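Local coordinates for protein 4-oxalocrotonate tautomerase (Thermus thermophilus, PDB 3ABF) that belongs to the 4-oxalocrotonate tautomerase family of the MIF clan, whose small beta-alpha-beta chains assemble here into a hexamer, at residues M1-V6 / R40-E45; T7-R12 / Y44-D49. All coordinates share one frame; numbering follows the deposited sequence.

Contact 1: residues M1-V6 / R40-E45; sequences MVVLKV and RVILYE. With SO4 (sulfate ion), chain G; SO4 (sulfate ion), chain I.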
# COMPACT_ATOMS: atom_id res chain seq x y z
N MET A 1 6.89 -16.05 5.30
CA MET A 1 7.27 -14.62 5.44
C MET A 1 6.09 -13.77 5.86
O MET A 1 4.98 -13.97 5.38
CB MET A 1 7.81 -14.07 4.12
CG MET A 1 8.09 -12.57 4.15
SD MET A 1 8.60 -11.88 2.55
CE MET A 1 7.01 -11.69 1.72
N VAL A 2 6.34 -12.83 6.76
CA VAL A 2 5.31 -11.90 7.23
C VAL A 2 5.92 -10.51 7.11
O VAL A 2 7.09 -10.31 7.45
CB VAL A 2 4.92 -12.15 8.71
CG1 VAL A 2 3.98 -11.05 9.20
CG2 VAL A 2 4.22 -13.51 8.83
N VAL A 3 5.16 -9.56 6.59
CA VAL A 3 5.67 -8.20 6.46
C VAL A 3 4.84 -7.27 7.33
O VAL A 3 3.61 -7.24 7.25
CB VAL A 3 5.60 -7.68 5.00
CG1 VAL A 3 6.19 -6.25 4.92
CG2 VAL A 3 6.37 -8.60 4.08
N LEU A 4 5.53 -6.52 8.19
CA LEU A 4 4.88 -5.57 9.06
C LEU A 4 5.27 -4.18 8.57
O LEU A 4 6.44 -3.82 8.60
CB LEU A 4 5.38 -5.75 10.50
CG LEU A 4 5.32 -7.17 11.07
CD1 LEU A 4 5.92 -7.19 12.46
CD2 LEU A 4 3.89 -7.65 11.09
N LYS A 5 4.29 -3.41 8.11
CA LYS A 5 4.56 -2.06 7.64
C LYS A 5 4.04 -1.12 8.70
O LYS A 5 2.87 -1.20 9.08
CB LYS A 5 3.87 -1.76 6.30
CG LYS A 5 4.32 -0.42 5.75
CD LYS A 5 3.88 -0.14 4.32
CE LYS A 5 2.44 0.33 4.27
NZ LYS A 5 2.12 0.91 2.94
N VAL A 6 4.91 -0.26 9.21
CA VAL A 6 4.52 0.69 10.24
C VAL A 6 4.45 2.08 9.64
O VAL A 6 5.44 2.59 9.13
CB VAL A 6 5.55 0.74 11.39
CG1 VAL A 6 5.04 1.65 12.51
CG2 VAL A 6 5.83 -0.68 11.90
N ARG A 40 9.75 -9.36 8.20
CA ARG A 40 10.30 -8.13 7.64
C ARG A 40 9.52 -6.95 8.18
O ARG A 40 8.30 -7.00 8.28
CB ARG A 40 10.20 -8.13 6.12
CG ARG A 40 10.71 -9.39 5.42
CD ARG A 40 12.19 -9.59 5.60
NE ARG A 40 12.98 -8.58 4.90
CZ ARG A 40 14.00 -8.85 4.10
NH1 ARG A 40 14.37 -10.11 3.89
NH2 ARG A 40 14.66 -7.87 3.51
N VAL A 41 10.23 -5.90 8.55
CA VAL A 41 9.57 -4.71 9.04
C VAL A 41 9.97 -3.54 8.16
O VAL A 41 11.15 -3.35 7.84
CB VAL A 41 9.93 -4.39 10.50
CG1 VAL A 41 9.19 -3.14 10.95
CG2 VAL A 41 9.54 -5.57 11.40
N ILE A 42 8.98 -2.76 7.75
CA ILE A 42 9.24 -1.59 6.93
C ILE A 42 8.67 -0.40 7.67
O ILE A 42 7.51 -0.43 8.12
CB ILE A 42 8.54 -1.70 5.55
CG1 ILE A 42 9.15 -2.85 4.74
CG2 ILE A 42 8.69 -0.37 4.79
CD1 ILE A 42 8.43 -3.12 3.41
N LEU A 43 9.48 0.64 7.80
CA LEU A 43 9.03 1.83 8.47
C LEU A 43 8.70 2.83 7.37
O LEU A 43 9.59 3.31 6.65
CB LEU A 43 10.11 2.39 9.40
CG LEU A 43 10.58 1.43 10.51
CD1 LEU A 43 11.56 2.13 11.44
CD2 LEU A 43 9.38 0.95 11.31
N TYR A 44 7.41 3.09 7.21
CA TYR A 44 6.93 4.04 6.22
C TYR A 44 6.76 5.34 7.00
O TYR A 44 5.73 5.56 7.62
CB TYR A 44 5.59 3.59 5.67
CG TYR A 44 4.92 4.59 4.76
CD1 TYR A 44 3.53 4.63 4.63
CD2 TYR A 44 5.67 5.53 4.04
CE1 TYR A 44 2.91 5.57 3.83
CE2 TYR A 44 5.04 6.49 3.24
CZ TYR A 44 3.66 6.50 3.14
OH TYR A 44 3.02 7.44 2.36
N GLU A 45 7.78 6.19 6.97
CA GLU A 45 7.75 7.45 7.69
C GLU A 45 7.16 8.55 6.81
O GLU A 45 7.66 8.82 5.70
CB GLU A 45 9.17 7.83 8.13
CG GLU A 45 9.78 6.84 9.12
CD GLU A 45 11.21 7.19 9.48
OE1 GLU A 45 12.15 6.80 8.75
OE2 GLU A 45 11.40 7.88 10.50
S SO4 G . -1.41 1.32 2.74
O1 SO4 G . -0.34 2.03 2.00
O2 SO4 G . -2.39 0.75 1.80
O3 SO4 G . -0.80 0.24 3.53
O4 SO4 G . -2.08 2.27 3.64
S SO4 I . 2.45 -2.06 0.56
O1 SO4 I . 3.31 -2.65 -0.46
O2 SO4 I . 1.15 -1.71 -0.03
O3 SO4 I . 2.24 -3.02 1.65
O4 SO4 I . 3.10 -0.85 1.09
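Val2 and Arg40 begin a run of five backbone hydrogen bonds between neighbouring parallel strands: Arg40 N meets Val2 O at 2.9 Å, almost straight. Arg40 O then accepts from Leu4 N, Leu4 O from Ile42 N (2.9 Å), Ile42 O from Val6 N (2.8 Å), and Val6 O from Tyr44 N, more bent at 152°. Leu4 and Val6 give both amide and carbonyl to 40-45, Val2 its carbonyl; residues 3-6 also pair with an antiparallel strand of a second subunit, to which the amides of Val3 and Lys5 probably turn.

Lys5 carries its charge out from the sheet to two sulfates. Its chain bends about CG-CD (chi3 80°), bringing NZ to 2.7 Å from O4 of one sulfate and 2.9 Å from O1 of the other (chain G), also bound through O3. Lys5 residues of other subunits share these anions, which probably offset the gathered charge.

Beta-branched Val3, Val6 and Ile42 suit the extended backbone. Val3 CG1 touches Ile42 CD1 on the Lys5 face; on the face packed against helix 14-31, Leu43 CD2 reaches alongside Val6 CB at 3.8 Å. Two parallel strands backed by their connecting helix form the beta-alpha-beta unit of the tautomerase fold.

Contact 2: residues T7-R12 / Y44-D49; sequences TLLEGR and YEVRRD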
# COMPACT_ATOMS: atom_id res chain seq x y z
N THR A 7 3.27 2.70 9.69
CA THR A 7 3.15 4.05 9.16
C THR A 7 3.17 4.98 10.37
O THR A 7 2.37 4.84 11.28
CB THR A 7 1.84 4.22 8.37
OG1 THR A 7 1.84 3.30 7.27
CG2 THR A 7 1.73 5.63 7.82
N LEU A 8 4.14 5.89 10.38
CA LEU A 8 4.29 6.84 11.48
C LEU A 8 4.99 8.10 10.99
O LEU A 8 5.60 8.10 9.93
CB LEU A 8 5.12 6.22 12.62
CG LEU A 8 6.61 5.98 12.37
CD1 LEU A 8 7.24 5.43 13.63
CD2 LEU A 8 6.83 5.00 11.21
N LEU A 9 4.91 9.17 11.78
CA LEU A 9 5.55 10.42 11.40
C LEU A 9 7.05 10.27 11.47
O LEU A 9 7.57 9.60 12.37
CB LEU A 9 5.10 11.56 12.32
CG LEU A 9 3.67 12.07 12.14
CD1 LEU A 9 3.35 13.06 13.26
CD2 LEU A 9 3.51 12.74 10.78
N GLU A 10 7.74 10.91 10.53
CA GLU A 10 9.19 10.87 10.45
C GLU A 10 9.79 11.58 11.67
O GLU A 10 9.17 12.47 12.23
CB GLU A 10 9.66 11.54 9.16
CG GLU A 10 11.13 11.36 8.85
CD GLU A 10 11.49 11.69 7.40
OE1 GLU A 10 12.67 11.56 7.04
OE2 GLU A 10 10.59 12.09 6.62
N GLY A 11 10.99 11.18 12.07
CA GLY A 11 11.61 11.87 13.19
C GLY A 11 12.05 11.06 14.40
O GLY A 11 12.88 11.53 15.18
N ARG A 12 11.52 9.86 14.57
CA ARG A 12 11.90 9.05 15.72
C ARG A 12 13.41 8.81 15.70
O ARG A 12 14.01 8.61 14.64
CB ARG A 12 11.16 7.72 15.71
CG ARG A 12 9.65 7.85 15.76
CD ARG A 12 9.16 8.31 17.11
NE ARG A 12 7.70 8.38 17.17
CZ ARG A 12 6.99 8.34 18.29
NH1 ARG A 12 5.67 8.40 18.25
NH2 ARG A 12 7.61 8.22 19.47
N TYR A 44 7.41 3.09 7.21
CA TYR A 44 6.93 4.04 6.22
C TYR A 44 6.76 5.34 7.00
O TYR A 44 5.73 5.56 7.62
CB TYR A 44 5.59 3.59 5.67
CG TYR A 44 4.92 4.59 4.76
CD1 TYR A 44 3.53 4.63 4.63
CD2 TYR A 44 5.67 5.53 4.04
CE1 TYR A 44 2.91 5.57 3.83
CE2 TYR A 44 5.04 6.49 3.24
CZ TYR A 44 3.66 6.50 3.14
OH TYR A 44 3.02 7.44 2.36
N GLU A 45 7.78 6.19 6.97
CA GLU A 45 7.75 7.45 7.69
C GLU A 45 7.16 8.55 6.81
O GLU A 45 7.66 8.82 5.70
CB GLU A 45 9.17 7.83 8.13
CG GLU A 45 9.78 6.84 9.12
CD GLU A 45 11.21 7.19 9.48
OE1 GLU A 45 12.15 6.80 8.75
OE2 GLU A 45 11.40 7.88 10.50
N VAL A 46 6.11 9.18 7.31
CA VAL A 46 5.46 10.22 6.54
C VAL A 46 5.75 11.59 7.12
O VAL A 46 5.91 11.75 8.33
CB VAL A 46 3.94 9.98 6.45
CG1 VAL A 46 3.68 8.56 5.98
CG2 VAL A 46 3.30 10.22 7.79
N ARG A 47 5.85 12.58 6.25
CA ARG A 47 6.14 13.92 6.69
C ARG A 47 4.87 14.59 7.19
O ARG A 47 3.77 14.17 6.86
CB ARG A 47 6.80 14.71 5.56
CG ARG A 47 8.12 14.05 5.12
CD ARG A 47 9.05 15.05 4.47
NE ARG A 47 8.58 15.46 3.15
CZ ARG A 47 8.73 14.74 2.05
NH1 ARG A 47 8.26 15.20 0.89
NH2 ARG A 47 9.34 13.56 2.10
N ARG A 48 5.02 15.62 8.00
CA ARG A 48 3.86 16.30 8.54
C ARG A 48 2.94 16.94 7.51
O ARG A 48 1.75 17.10 7.77
CB ARG A 48 4.30 17.34 9.58
CG ARG A 48 4.75 16.69 10.89
CD ARG A 48 5.17 17.75 11.90
NE ARG A 48 5.29 17.21 13.25
CZ ARG A 48 6.07 16.19 13.59
NH1 ARG A 48 6.12 15.77 14.85
NH2 ARG A 48 6.79 15.59 12.67
N ASP A 49 3.47 17.32 6.35
CA ASP A 49 2.61 17.91 5.33
C ASP A 49 2.03 16.83 4.39
O ASP A 49 1.54 17.15 3.31
CB ASP A 49 3.36 18.99 4.53
CG ASP A 49 4.51 18.44 3.71
OD1 ASP A 49 5.11 17.42 4.11
OD2 ASP A 49 4.84 19.05 2.66
O HOH W 1 9.85 8.21 12.66
O HOH W 2 13.43 9.37 11.26
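Thr7 and Tyr44 stand level on parallel strands whose short axes diverge by 37°, and Leu8 N to Tyr44 O (3.2 Å), Val46 N to Leu8 O (2.9 Å) and Glu10 N to Val46 O (3.0 Å) join them, the last donor tilted 35° from the carbonyl plane as the strands end.

Thr7 lies beside Tyr44, its OG1 at the ring edge 3.4 Å from CD1. Its CG2 meets Val46 CG1, which lies over one face of that ring, displaced toward its rim, so Thr7 and Val46 meet it at edge and face. Leu9 bridges outward: CD2 packs on Val46 CG2 at 3.9 Å, and CD1 rests above the centre of the Arg48 guanidinium, a flat surface that a methyl can cover without disturbing its N-H groups. Trp51 and Phe58 of the same chain add to this apolar patch.

Glu45 serves the turn with its carboxylate. OE2 accepts from two waters, at 2.7 Å from water 1 and 2.6 Å from water 2; water 1 also donates to Leu9 O and accepts from Arg12 N, while water 2 accepts from Gly11 N. OE1 is held by Lys17 and by Gln50 of a third subunit. Glu10 crosses Glu45 nearly at right angles; their OE1 atoms stay 5.1 Å apart, and the salt bridge from Glu10 OE1 to Arg47 of that third subunit probably offsets the repulsion. Gly11, at phi 124°, takes a backbone shape that a side chain would obstruct. This is the turn of a beta-alpha-beta crossover, where the first strand leaves the sheet for helix 14-31.

Contacts 1 and 2 are successive lengths of one parallel strand pair, 2-9 with 39-46, their centres about 14 Å apart. Tyr44 joins them: its amide closes the hydrogen bonding of 1-6 with 40-45, and its carbonyl opens that of 7-12 with 44-49. Between them the strand directions go from 18° apart to 37°, so the regular sheet of contact 1 gives way to the splayed, water-bridged end of contact 2. At nearest approach the Tyr44 side chain is about 5 Å from a sulfate, bringing contact 2 close to the ions bound by Lys5 of contact 1, which probably come from the crystallisation liquor but may mark a pocket. Both contacts also touch the second subunit, which continues the sheet.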